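Local coordinates for nitronate monooxygenase family protein (Pseudomonas aeruginosa, PDB 4QIT), which uses FMN and molecular oxygen to oxidise alkyl nitronates, with the toxin propionate 3-nitronate as the best and presumed physiological substrate, at residues G82-P86 with A87-A91; T123-P126 with M127-E131; R229-R232 with A233-L237; A200-G203 with T204-V208. The protein carries 1 engineered substitution. All coordinates share one frame; numbering follows the deposited sequence.

All four contacts are local and lie at helix starts or within short helices of one TIM-barrel enzyme. Contact 4 is nearest the cofactor: the side chain of T204 is about 7 Å from the bound FMN. In contact 3 the side chain of I231 is about 10 Å from the bound FMN. In contact 2 the side chain of L124 is about 13 Å away from it. Contact 1 lies at the surface, away from the annotated sites, with its centre about 44 Å from that of contact 3. Contacts 3 and 4 touch through L237, which packs on L205 and V208; their centres are about 14 Å apart, and both meet the second subunit.

Contact 1: residues G82-P86 with A87-A91; sequences GQADP and ARERA
D85 and E89 hold each other from opposite ends of the first helical turn. E89 reaches back toward D85, and its OE2 accepts from D85 N at 2.8 Å, in a nearly straight bond (N-H...O 166°). The donor comes from above the carboxylate plane. In return, E89 N donates to D85 O at 2.8 Å. The E89 chain runs extended beyond CG, with CD lying 3.3 Å from D85 O. A water bridges E89 OE2 and Q83 O. OE2 of the buried E89 thus accepts from a backbone N-H and from a water.

D85 is the N-cap of helix 86-101. Its CG lies opposite its own backbone N (chi1 -172°), which swings OD1 over the helix start. R88 N donates to OD1 at 3.2 Å, again from above the carboxylate plane. P86 follows as the first helical residue, a position whose N-H would have no helical carbonyl to donate to, so proline is tolerated.

The D85 carboxylate also sits beside the base of the R88 side chain, with CG 3.4 Å from R88 CB. The two side chains cross obliquely, and their carboxylate and guanidinium planes differ by 28°. OD2 and R88 NE form a long salt bridge of 3.7 Å by charge alone, since no N-H points at the oxygen. R88 NH1 makes a weak hydrogen bond to L302 O. F307 of helix 307-320 packs on both A84 and E89.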
ATOM      1  N   GLY A  82     -25.930   8.231  -5.900  1.00 14.10           N
ATOM      2  CA  GLY A  82     -26.402   7.059  -5.191  1.00 14.62           C
ATOM      3  C   GLY A  82     -27.757   6.617  -5.714  1.00 15.60           C
ATOM      4  O   GLY A  82     -28.609   7.443  -6.057  1.00 15.46           O
ATOM      5  N   GLN A  83     -27.952   5.309  -5.766  1.00 13.25           N
ATOM      6  CA  GLN A  83     -29.224   4.748  -6.209  1.00 16.13           C
ATOM      7  C   GLN A  83     -29.997   4.219  -5.017  1.00 13.82           C
ATOM      8  O   GLN A  83     -29.589   3.245  -4.380  1.00 16.08           O
ATOM      9  CB  GLN A  83     -28.996   3.659  -7.249  1.00 18.89           C
ATOM     10  CG  GLN A  83     -28.601   4.228  -8.611  1.00 24.71           C
ATOM     11  CD  GLN A  83     -28.239   3.166  -9.635  1.00 31.20           C
ATOM     12  OE1 GLN A  83     -28.793   2.062  -9.634  1.00 36.56           O
ATOM     13  NE2 GLN A  83     -27.301   3.499 -10.521  1.00 30.49           N
ATOM     14  N   ALA A  84     -31.107   4.880  -4.710  1.00 13.74           N
ATOM     15  CA  ALA A  84     -31.943   4.488  -3.589  1.00 14.75           C
ATOM     16  C   ALA A  84     -32.477   3.080  -3.825  1.00 16.20           C
ATOM     17  O   ALA A  84     -32.808   2.712  -4.962  1.00 18.28           O
ATOM     18  CB  ALA A  84     -33.089   5.466  -3.411  1.00 16.73           C
ATOM     19  N   ASP A  85     -32.553   2.307  -2.748  1.00 14.12           N
ATOM     20  CA  ASP A  85     -33.054   0.934  -2.777  1.00 16.19           C
ATOM     21  C   ASP A  85     -33.723   0.675  -1.435  1.00 16.02           C
ATOM     22  O   ASP A  85     -33.110   0.107  -0.530  1.00 16.96           O
ATOM     23  CB  ASP A  85     -31.898  -0.058  -2.988  1.00 15.41           C
ATOM     24  CG  ASP A  85     -32.376  -1.486  -3.225  1.00 19.20           C
ATOM     25  OD1 ASP A  85     -33.491  -1.852  -2.778  1.00 20.05           O
ATOM     26  OD2 ASP A  85     -31.620  -2.265  -3.848  1.00 26.57           O
ATOM     27  N   PRO A  86     -34.985   1.108  -1.293  1.00 16.48           N
ATOM     28  CA  PRO A  86     -35.676   1.057   0.002  1.00 17.35           C
ATOM     29  C   PRO A  86     -35.690  -0.334   0.635  1.00 15.53           C
ATOM     30  O   PRO A  86     -35.513  -0.443   1.844  1.00 15.69           O
ATOM     31  CB  PRO A  86     -37.091   1.515  -0.346  1.00 18.02           C
ATOM     32  CG  PRO A  86     -36.895   2.432  -1.517  1.00 20.47           C
ATOM     33  CD  PRO A  86     -35.776   1.814  -2.316  1.00 17.46           C
ATOM     34  N   ALA A  87     -35.876  -1.383  -0.164  1.00 19.39           N
ATOM     35  CA  ALA A  87     -35.884  -2.735   0.383  1.00 18.29           C
ATOM     36  C   ALA A  87     -34.525  -3.103   0.972  1.00 15.32           C
ATOM     37  O   ALA A  87     -34.447  -3.638   2.079  1.00 16.22           O
ATOM     38  CB  ALA A  87     -36.294  -3.746  -0.679  1.00 18.90           C
ATOM     39  N   ARG A  88     -33.461  -2.821   0.223  1.00 15.54           N
ATOM     40  CA  ARG A  88     -32.107  -3.121   0.679  1.00 15.25           C
ATOM     41  C   ARG A  88     -31.750  -2.278   1.904  1.00 17.02           C
ATOM     42  O   ARG A  88     -31.115  -2.757   2.844  1.00 15.98           O
ATOM     43  CB  ARG A  88     -31.093  -2.907  -0.451  1.00 17.35           C
ATOM     44  CG  ARG A  88     -29.700  -3.442  -0.134  1.00 20.67           C
ATOM     45  CD  ARG A  88     -28.775  -3.419  -1.344  1.00 22.56           C
ATOM     46  NE  ARG A  88     -29.077  -4.478  -2.304  1.00 28.67           N
ATOM     47  CZ  ARG A  88     -28.186  -4.993  -3.149  1.00 29.16           C
ATOM     48  NH1 ARG A  88     -26.932  -4.558  -3.143  1.00 31.86           N
ATOM     49  NH2 ARG A  88     -28.542  -5.954  -3.990  1.00 39.72           N
ATOM     50  N   GLU A  89     -32.171  -1.020   1.890  1.00 15.47           N
ATOM     51  CA  GLU A  89     -31.934  -0.135   3.029  1.00 14.26           C
ATOM     52  C   GLU A  89     -32.719  -0.588   4.260  1.00 16.18           C
ATOM     53  O   GLU A  89     -32.219  -0.535   5.387  1.00 13.43           O
ATOM     54  CB  GLU A  89     -32.261   1.308   2.640  1.00 12.52           C
ATOM     55  CG  GLU A  89     -31.302   1.835   1.578  1.00 12.28           C
ATOM     56  CD  GLU A  89     -31.882   2.933   0.717  1.00 16.36           C
ATOM     57  OE1 GLU A  89     -32.900   3.544   1.107  1.00 18.54           O
ATOM     58  OE2 GLU A  89     -31.310   3.184  -0.366  1.00 15.65           O
ATOM     59  N   ARG A  90     -33.943  -1.064   4.045  1.00 13.51           N
ATOM     60  CA  ARG A  90     -34.755  -1.565   5.147  1.00 17.57           C
ATOM     61  C   ARG A  90     -34.076  -2.765   5.809  1.00 16.38           C
ATOM     62  O   ARG A  90     -34.017  -2.851   7.032  1.00 15.48           O
ATOM     63  CB  ARG A  90     -36.150  -1.945   4.643  1.00 17.12           C
ATOM     64  CG  ARG A  90     -37.138  -2.349   5.727  1.00 22.72           C
ATOM     65  CD  ARG A  90     -38.533  -2.458   5.130  1.00 28.94           C
ATOM     66  NE  ARG A  90     -39.496  -3.089   6.028  1.00 30.54           N
ATOM     67  CZ  ARG A  90     -40.808  -3.108   5.811  1.00 31.50           C
ATOM     68  NH1 ARG A  90     -41.308  -2.516   4.734  1.00 27.18           N
ATOM     69  NH2 ARG A  90     -41.620  -3.703   6.676  1.00 31.28           N
ATOM     70  N   ALA A  91     -33.548  -3.674   4.990  1.00 15.03           N
ATOM     71  CA  ALA A  91     -32.852  -4.849   5.504  1.00 14.95           C
ATOM     72  C   ALA A  91     -31.584  -4.465   6.279  1.00 12.93           C
ATOM     73  O   ALA A  91     -31.240  -5.101   7.282  1.00 15.37           O
ATOM     74  CB  ALA A  91     -32.523  -5.820   4.366  1.00 16.34           C
TER
HETATM   75  O   HOH W   1     -29.152   2.024  -1.704  1.00 16.96           O
HETATM   76  O   HOH W   2     -36.801  -1.289  -3.028  1.00 27.62           O

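Contact 2: residues T123-P126 with M127-E131; sequences TLLP and MLLEE
L129 packs over L125, one turn earlier on the short helix 124-131. L125 O stays beside its CB, CG and CD1, and leucine carbons join from CG outward. CB lies 3.6 Å from L125 O, the oxygen that also accepts the hydrogen bond from L129 N. CB also lies near P126 O. CG comes closer to L125 O, at 3.3 Å, because chi1 of -65° sets it beside L129 N. CG also meets L125 CD1 at 4.0 Å. At the tip, CD1 lies 3.9 Å from L125 O and also meets L125 CG and CD1. CD2 reaches L125 CD1, at 4.2 Å. The two leucines meet at a slant through their branched ends. L125 does its part by turning its CG away from its own N (chi1 177°); its two torsions together bring CD1 to L129.

The backbone below is ordinary alpha-helix. L128 N donates to L124 O, L129 N to L125 O and E130 N to P126 O. The last bond is the most bent of the three, at 140°. E130 CG passes over the same P126 oxygen at 3.3 Å. The charged end of E130 goes elsewhere and forms a salt bridge with R58.

The helix is covered on several sides. L151 of helix 145-153 meets L125, L128 and L129, while L124 and L128 rest on L76 of barrel strand 72-77. M127 packs on R58 and I61 of helix 54-65.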
ATOM      1  N   THR A 123     -26.776  23.094  -8.788  1.00 18.57           N
ATOM      2  CA  THR A 123     -26.566  24.411  -8.183  1.00 20.21           C
ATOM      3  C   THR A 123     -25.110  24.659  -7.755  1.00 18.86           C
ATOM      4  O   THR A 123     -24.729  25.792  -7.463  1.00 19.25           O
ATOM      5  CB  THR A 123     -27.505  24.666  -6.981  1.00 21.46           C
ATOM      6  OG1 THR A 123     -27.171  23.789  -5.897  1.00 21.34           O
ATOM      7  CG2 THR A 123     -28.970  24.463  -7.375  1.00 23.86           C
ATOM      8  N   LEU A 124     -24.298  23.607  -7.729  1.00 17.65           N
ATOM      9  CA  LEU A 124     -22.925  23.731  -7.238  1.00 17.27           C
ATOM     10  C   LEU A 124     -21.991  24.470  -8.201  1.00 15.77           C
ATOM     11  O   LEU A 124     -21.274  25.389  -7.798  1.00 18.06           O
ATOM     12  CB  LEU A 124     -22.363  22.350  -6.881  1.00 16.18           C
ATOM     13  CG  LEU A 124     -23.051  21.698  -5.680  1.00 17.79           C
ATOM     14  CD1 LEU A 124     -22.621  20.245  -5.513  1.00 16.43           C
ATOM     15  CD2 LEU A 124     -22.789  22.497  -4.395  1.00 19.82           C
ATOM     16  N   LEU A 125     -22.001  24.071  -9.469  1.00 17.28           N
ATOM     17  CA  LEU A 125     -21.136  24.691 -10.474  1.00 19.07           C
ATOM     18  C   LEU A 125     -21.333  26.206 -10.628  1.00 17.94           C
ATOM     19  O   LEU A 125     -20.359  26.961 -10.588  1.00 18.84           O
ATOM     20  CB  LEU A 125     -21.253  23.973 -11.828  1.00 18.51           C
ATOM     21  CG  LEU A 125     -20.468  24.555 -13.005  1.00 20.64           C
ATOM     22  CD1 LEU A 125     -18.971  24.616 -12.697  1.00 18.42           C
ATOM     23  CD2 LEU A 125     -20.721  23.745 -14.266  1.00 23.41           C
ATOM     24  N   PRO A 126     -22.586  26.668 -10.801  1.00 19.39           N
ATOM     25  CA  PRO A 126     -22.697  28.127 -10.931  1.00 20.39           C
ATOM     26  C   PRO A 126     -22.259  28.880  -9.672  1.00 20.87           C
ATOM     27  O   PRO A 126     -21.721  29.983  -9.792  1.00 20.63           O
ATOM     28  CB  PRO A 126     -24.189  28.350 -11.223  1.00 22.83           C
ATOM     29  CG  PRO A 126     -24.870  27.090 -10.798  1.00 25.43           C
ATOM     30  CD  PRO A 126     -23.877  25.995 -11.022  1.00 21.00           C
ATOM     31  N   MET A 127     -22.464  28.305  -8.491  1.00 19.75           N
ATOM     32  CA  MET A 127     -21.966  28.937  -7.267  1.00 18.38           C
ATOM     33  C   MET A 127     -20.440  29.066  -7.277  1.00 18.30           C
ATOM     34  O   MET A 127     -19.891  30.113  -6.906  1.00 19.33           O
ATOM     35  CB  MET A 127     -22.444  28.183  -6.023  1.00 17.28           C
ATOM     36  CG  MET A 127     -22.011  28.806  -4.709  1.00 17.11           C
ATOM     37  SD  MET A 127     -20.360  28.326  -4.147  1.00 16.90           S
ATOM     38  CE  MET A 127     -20.624  26.605  -3.713  1.00 17.96           C
ATOM     39  N   LEU A 128     -19.755  28.009  -7.707  1.00 17.00           N
ATOM     40  CA  LEU A 128     -18.295  28.052  -7.789  1.00 20.54           C
ATOM     41  C   LEU A 128     -17.805  29.067  -8.824  1.00 18.97           C
ATOM     42  O   LEU A 128     -16.777  29.714  -8.628  1.00 19.68           O
ATOM     43  CB  LEU A 128     -17.727  26.659  -8.089  1.00 16.60           C
ATOM     44  CG  LEU A 128     -17.935  25.588  -7.015  1.00 17.12           C
ATOM     45  CD1 LEU A 128     -17.488  24.231  -7.546  1.00 16.38           C
ATOM     46  CD2 LEU A 128     -17.180  25.938  -5.738  1.00 16.31           C
ATOM     47  N   LEU A 129     -18.543  29.203  -9.925  1.00 19.90           N
ATOM     48  CA  LEU A 129     -18.165  30.142 -10.980  1.00 18.56           C
ATOM     49  C   LEU A 129     -18.305  31.583 -10.487  1.00 20.87           C
ATOM     50  O   LEU A 129     -17.581  32.477 -10.931  1.00 27.35           O
ATOM     51  CB  LEU A 129     -19.004  29.909 -12.242  1.00 20.26           C
ATOM     52  CG  LEU A 129     -18.794  28.566 -12.946  1.00 21.12           C
ATOM     53  CD1 LEU A 129     -19.748  28.433 -14.119  1.00 25.32           C
ATOM     54  CD2 LEU A 129     -17.360  28.403 -13.406  1.00 21.37           C
ATOM     55  N   GLU A 130     -19.220  31.799  -9.549  1.00 21.06           N
ATOM     56  CA  GLU A 130     -19.403  33.121  -8.956  1.00 20.19           C
ATOM     57  C   GLU A 130     -18.324  33.429  -7.917  1.00 23.37           C
ATOM     58  O   GLU A 130     -17.753  34.522  -7.903  1.00 23.55           O
ATOM     59  CB  GLU A 130     -20.776  33.224  -8.292  1.00 20.98           C
ATOM     60  CG  GLU A 130     -21.961  33.205  -9.248  1.00 24.59           C
ATOM     61  CD  GLU A 130     -23.284  33.133  -8.507  1.00 31.40           C
ATOM     62  OE1 GLU A 130     -24.130  34.030  -8.705  1.00 41.44           O
ATOM     63  OE2 GLU A 130     -23.480  32.174  -7.727  1.00 33.00           O
ATOM     64  N   GLU A 131     -18.049  32.465  -7.041  1.00 20.95           N
ATOM     65  CA  GLU A 131     -17.137  32.696  -5.919  1.00 20.49           C
ATOM     66  C   GLU A 131     -15.658  32.597  -6.300  1.00 21.52           C
ATOM     67  O   GLU A 131     -14.809  33.228  -5.664  1.00 19.87           O
ATOM     68  CB  GLU A 131     -17.451  31.739  -4.761  1.00 20.27           C
ATOM     69  CG  GLU A 131     -18.835  31.921  -4.148  1.00 21.45           C
ATOM     70  CD  GLU A 131     -19.099  33.339  -3.667  1.00 21.88           C
ATOM     71  OE1 GLU A 131     -18.216  33.938  -3.011  1.00 23.03           O
ATOM     72  OE2 GLU A 131     -20.203  33.857  -3.938  1.00 24.69           O
TER

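Contact 3: residues R229-R232 with A233-L237; sequences RGIR and AALEL
L235 sits over the carbonyl of I231, one turn back on helix 228-236. L235 CG is 3.2 Å from I231 O, and its chi1 of -58° keeps this carbon beside its own backbone N. The same oxygen accepts from L235 N at 3.0 Å. At the ends of the side chains the touch is lighter, with I231 CG2 and L235 CD1 4.3 Å apart.

Three more backbone bonds repeat the helical spacing. A233 N donates to R229 O, A234 N to G230 O and E236 N to R232 O, the last at 2.9 Å. The small A233 and A234 lay their methyls against the previous turn: A233 CB is 3.5 Å from R229 O and A234 CB is 3.4 Å from I231 O. E236 CG lies 3.4 Å from R232 O.

R232 and E236 share a helical face, but their charges do not meet: R232 NH2 and E236 OE2 are 6.1 Å apart. Instead, R232 forms a salt bridge with E236 of the second subunit, and E236 with R232 of the second subunit. R229 NH1 also donates a hydrogen bond to E236 O of the second subunit, and A233 packs on its L237. This face therefore forms part of the dimer interface.

On the inner side I231 and A234 rest on V242 of strand 241-244, while L355 of helix 344-355 meets I231 and L235. L355 O also takes a hydrogen bond from R232 NH1. The helix is the crossover of the beta-alpha-beta unit 219-222, 228-236, 241-244, the repeating element of a TIM barrel.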
ATOM      1  N   ARG A 229      10.679  14.641   5.502  1.00 10.53           N
ATOM      2  CA  ARG A 229      11.313  13.487   4.855  1.00 10.43           C
ATOM      3  C   ARG A 229      10.351  12.819   3.870  1.00  9.88           C
ATOM      4  O   ARG A 229      10.745  12.480   2.750  1.00 10.31           O
ATOM      5  CB  ARG A 229      11.808  12.466   5.890  1.00 12.06           C
ATOM      6  CG  ARG A 229      13.152  12.816   6.524  1.00 13.36           C
ATOM      7  CD  ARG A 229      13.609  11.651   7.375  1.00 13.61           C
ATOM      8  NE  ARG A 229      14.898  11.874   8.023  1.00 16.99           N
ATOM      9  CZ  ARG A 229      16.068  11.508   7.507  1.00 17.90           C
ATOM     10  NH1 ARG A 229      16.120  10.910   6.325  1.00 16.80           N
ATOM     11  NH2 ARG A 229      17.194  11.742   8.172  1.00 23.82           N
ATOM     12  N   GLY A 230       9.091  12.649   4.275  1.00  9.66           N
ATOM     13  CA  GLY A 230       8.061  12.133   3.374  1.00  9.68           C
ATOM     14  C   GLY A 230       7.834  13.028   2.162  1.00 10.28           C
ATOM     15  O   GLY A 230       7.657  12.547   1.036  1.00  8.91           O
ATOM     16  N   ILE A 231       7.845  14.340   2.380  1.00  9.88           N
ATOM     17  CA  ILE A 231       7.717  15.280   1.272  1.00  8.86           C
ATOM     18  C   ILE A 231       8.890  15.161   0.301  1.00 10.06           C
ATOM     19  O   ILE A 231       8.697  15.066  -0.910  1.00  9.62           O
ATOM     20  CB  ILE A 231       7.567  16.732   1.770  1.00  9.82           C
ATOM     21  CG1 ILE A 231       6.406  16.826   2.764  1.00  9.31           C
ATOM     22  CG2 ILE A 231       7.352  17.663   0.588  1.00 12.05           C
ATOM     23  CD1 ILE A 231       6.126  18.252   3.241  1.00 10.33           C
ATOM     24  N   ARG A 232      10.105  15.124   0.841  1.00 10.48           N
ATOM     25  CA  ARG A 232      11.295  14.978   0.020  1.00 11.90           C
ATOM     26  C   ARG A 232      11.248  13.686  -0.780  1.00 10.42           C
ATOM     27  O   ARG A 232      11.607  13.678  -1.958  1.00 10.41           O
ATOM     28  CB  ARG A 232      12.554  15.064   0.886  1.00 11.30           C
ATOM     29  CG  ARG A 232      12.790  16.476   1.439  1.00 14.33           C
ATOM     30  CD  ARG A 232      13.879  16.499   2.522  1.00 17.45           C
ATOM     31  NE  ARG A 232      15.180  16.072   2.011  1.00 19.34           N
ATOM     32  CZ  ARG A 232      16.093  16.899   1.507  1.00 22.39           C
ATOM     33  NH1 ARG A 232      15.858  18.206   1.451  1.00 21.37           N
ATOM     34  NH2 ARG A 232      17.248  16.422   1.065  1.00 24.42           N
ATOM     35  N   ALA A 233      10.771  12.606  -0.159  1.00  9.67           N
ATOM     36  CA  ALA A 233      10.675  11.329  -0.869  1.00  9.47           C
ATOM     37  C   ALA A 233       9.684  11.425  -2.028  1.00 10.01           C
ATOM     38  O   ALA A 233       9.962  10.946  -3.130  1.00 10.31           O
ATOM     39  CB  ALA A 233      10.283  10.200   0.088  1.00  9.24           C
ATOM     40  N   ALA A 234       8.530  12.042  -1.777  1.00  9.52           N
ATOM     41  CA  ALA A 234       7.529  12.258  -2.827  1.00  9.09           C
ATOM     42  C   ALA A 234       8.118  13.041  -3.996  1.00 10.16           C
ATOM     43  O   ALA A 234       7.888  12.704  -5.165  1.00 10.66           O
ATOM     44  CB  ALA A 234       6.331  12.988  -2.269  1.00  9.87           C
ATOM     45  N   LEU A 235       8.884  14.082  -3.687  1.00 10.42           N
ATOM     46  CA  LEU A 235       9.518  14.865  -4.736  1.00 11.89           C
ATOM     47  C   LEU A 235      10.566  14.054  -5.505  1.00 11.50           C
ATOM     48  O   LEU A 235      10.690  14.197  -6.721  1.00 12.27           O
ATOM     49  CB  LEU A 235      10.138  16.138  -4.146  1.00 11.12           C
ATOM     50  CG  LEU A 235       9.144  17.043  -3.410  1.00 13.89           C
ATOM     51  CD1 LEU A 235       9.837  18.301  -2.912  1.00 13.55           C
ATOM     52  CD2 LEU A 235       7.959  17.406  -4.290  1.00 14.38           C
ATOM     53  N   GLU A 236      11.334  13.211  -4.820  1.00  9.30           N
ATOM     54  CA  GLU A 236      12.268  12.338  -5.519  1.00 11.55           C
ATOM     55  C   GLU A 236      11.545  11.423  -6.503  1.00 11.42           C
ATOM     56  O   GLU A 236      12.077  11.097  -7.571  1.00 12.36           O
ATOM     57  CB  GLU A 236      13.099  11.508  -4.530  1.00 11.73           C
ATOM     58  CG  GLU A 236      14.166  12.322  -3.785  1.00 12.88           C
ATOM     59  CD  GLU A 236      15.290  12.808  -4.685  1.00 19.27           C
ATOM     60  OE1 GLU A 236      15.380  12.347  -5.841  1.00 18.04           O
ATOM     61  OE2 GLU A 236      16.099  13.644  -4.226  1.00 22.89           O
ATOM     62  N   LEU A 237      10.320  11.025  -6.163  1.00 10.97           N
ATOM     63  CA  LEU A 237       9.551  10.119  -7.026  1.00 10.98           C
ATOM     64  C   LEU A 237       8.990  10.829  -8.257  1.00 10.90           C
ATOM     65  O   LEU A 237       8.516  10.185  -9.196  1.00 12.34           O
ATOM     66  CB  LEU A 237       8.418   9.461  -6.241  1.00 11.32           C
ATOM     67  CG  LEU A 237       8.886   8.520  -5.133  1.00 10.04           C
ATOM     68  CD1 LEU A 237       7.690   8.107  -4.279  1.00 11.69           C
ATOM     69  CD2 LEU A 237       9.583   7.296  -5.712  1.00 12.10           C
TER

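Contact 4: residues A200-G203 with T204-V208; sequences AAIG and TLALV
I202 puts one methyl, CG2, into the first turn of helix 204-212. This is the tight part of the contact. CG2 lies 3.6 Å from L207 N. It also touches L207 CB and A206 CB. Chi1 of -55° sets CG1 beside the backbone N and leaves CG2 anti to it, toward L207. The I202 and L207 side chains cross at about a right angle, and P165 of helix 165-173 touches both. Beside them, G203 O accepts from L207 N at 2.8 Å in a nearly straight bond (169°). L207 CB lies 3.4 Å from the same oxygen.

The looser side is the loop before I202. A200 and A201 are partly exposed and stand back from the helix. There A201 O accepts a hydrogen bond from Q334 NE2 of the second subunit, whose OE1 accepts from G203 N.

G203 is the N-cap but has no side chain to accept from the first turn. Carboxylates from elsewhere serve this helix end: E185 accepts from T204 N, and E185 of the second subunit accepts weakly from A206 N. Such negative groups would probably be favoured by the positive end of the helix, and its start is thus tied to both subunits.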
ATOM      1  N   ALA A 200      -7.206  -1.793  -7.106  1.00 12.65           N
ATOM      2  CA  ALA A 200      -5.814  -2.208  -7.313  1.00 11.67           C
ATOM      3  C   ALA A 200      -4.958  -1.954  -6.063  1.00 10.89           C
ATOM      4  O   ALA A 200      -3.902  -2.571  -5.896  1.00 10.83           O
ATOM      5  CB  ALA A 200      -5.217  -1.485  -8.511  1.00 12.26           C
ATOM      6  N   ALA A 201      -5.408  -1.035  -5.203  1.00 10.37           N
ATOM      7  CA  ALA A 201      -4.741  -0.773  -3.922  1.00 10.79           C
ATOM      8  C   ALA A 201      -3.222  -0.571  -4.069  1.00  8.38           C
ATOM      9  O   ALA A 201      -2.407  -1.267  -3.452  1.00  9.01           O
ATOM     10  CB  ALA A 201      -5.062  -1.893  -2.928  1.00 12.38           C
ATOM     11  N   ILE A 202      -2.861   0.400  -4.904  1.00  8.12           N
ATOM     12  CA  ILE A 202      -1.466   0.714  -5.183  1.00  8.05           C
ATOM     13  C   ILE A 202      -0.900   1.650  -4.113  1.00  7.50           C
ATOM     14  O   ILE A 202      -1.543   2.645  -3.737  1.00  8.30           O
ATOM     15  CB  ILE A 202      -1.333   1.384  -6.563  1.00  7.57           C
ATOM     16  CG1 ILE A 202      -1.971   0.503  -7.644  1.00  8.36           C
ATOM     17  CG2 ILE A 202       0.120   1.673  -6.884  1.00 10.18           C
ATOM     18  CD1 ILE A 202      -2.016   1.160  -9.011  1.00 11.47           C
ATOM     19  N   GLY A 203       0.280   1.323  -3.601  1.00  8.84           N
ATOM     20  CA  GLY A 203       0.906   2.145  -2.580  1.00  7.58           C
ATOM     21  C   GLY A 203       1.419   3.450  -3.153  1.00  7.97           C
ATOM     22  O   GLY A 203       1.716   3.542  -4.353  1.00  8.79           O
ATOM     23  N   THR A 204       1.558   4.443  -2.286  1.00  8.83           N
ATOM     24  CA  THR A 204       1.993   5.775  -2.695  1.00  8.85           C
ATOM     25  C   THR A 204       3.318   5.771  -3.478  1.00  9.51           C
ATOM     26  O   THR A 204       3.440   6.451  -4.503  1.00  9.34           O
ATOM     27  CB  THR A 204       2.103   6.706  -1.470  1.00  9.80           C
ATOM     28  OG1 THR A 204       0.822   6.838  -0.855  1.00 10.64           O
ATOM     29  CG2 THR A 204       2.597   8.085  -1.870  1.00 11.69           C
ATOM     30  N   LEU A 205       4.303   5.009  -3.003  1.00  7.86           N
ATOM     31  CA  LEU A 205       5.617   5.015  -3.632  1.00  8.29           C
ATOM     32  C   LEU A 205       5.527   4.526  -5.075  1.00 10.94           C
ATOM     33  O   LEU A 205       6.150   5.108  -5.968  1.00 12.35           O
ATOM     34  CB  LEU A 205       6.603   4.180  -2.827  1.00 10.24           C
ATOM     35  CG  LEU A 205       8.014   4.139  -3.417  1.00  9.97           C
ATOM     36  CD1 LEU A 205       9.048   4.422  -2.339  1.00 14.00           C
ATOM     37  CD2 LEU A 205       8.241   2.775  -4.067  1.00 10.85           C
ATOM     38  N   ALA A 206       4.744   3.477  -5.319  1.00  8.21           N
ATOM     39  CA  ALA A 206       4.572   3.014  -6.699  1.00  9.20           C
ATOM     40  C   ALA A 206       3.690   3.970  -7.495  1.00  9.19           C
ATOM     41  O   ALA A 206       4.028   4.338  -8.632  1.00  9.90           O
ATOM     42  CB  ALA A 206       3.987   1.601  -6.744  1.00  8.99           C
ATOM     43  N   LEU A 207       2.562   4.385  -6.920  1.00  7.42           N
ATOM     44  CA  LEU A 207       1.606   5.202  -7.672  1.00  8.24           C
ATOM     45  C   LEU A 207       2.191   6.534  -8.121  1.00  9.60           C
ATOM     46  O   LEU A 207       2.024   6.929  -9.281  1.00  9.79           O
ATOM     47  CB  LEU A 207       0.329   5.451  -6.869  1.00  9.27           C
ATOM     48  CG  LEU A 207      -0.770   6.201  -7.622  1.00  7.66           C
ATOM     49  CD1 LEU A 207      -1.292   5.411  -8.827  1.00  9.87           C
ATOM     50  CD2 LEU A 207      -1.920   6.538  -6.693  1.00 10.10           C
ATOM     51  N   VAL A 208       2.870   7.234  -7.220  1.00  8.23           N
ATOM     52  CA  VAL A 208       3.450   8.529  -7.567  1.00  8.36           C
ATOM     53  C   VAL A 208       4.491   8.392  -8.677  1.00 10.37           C
ATOM     54  O   VAL A 208       4.495   9.172  -9.633  1.00 11.07           O
ATOM     55  CB  VAL A 208       4.063   9.216  -6.334  1.00  9.02           C
ATOM     56  CG1 VAL A 208       4.785  10.502  -6.727  1.00 10.21           C
ATOM     57  CG2 VAL A 208       2.968   9.539  -5.340  1.00 10.93           C
TER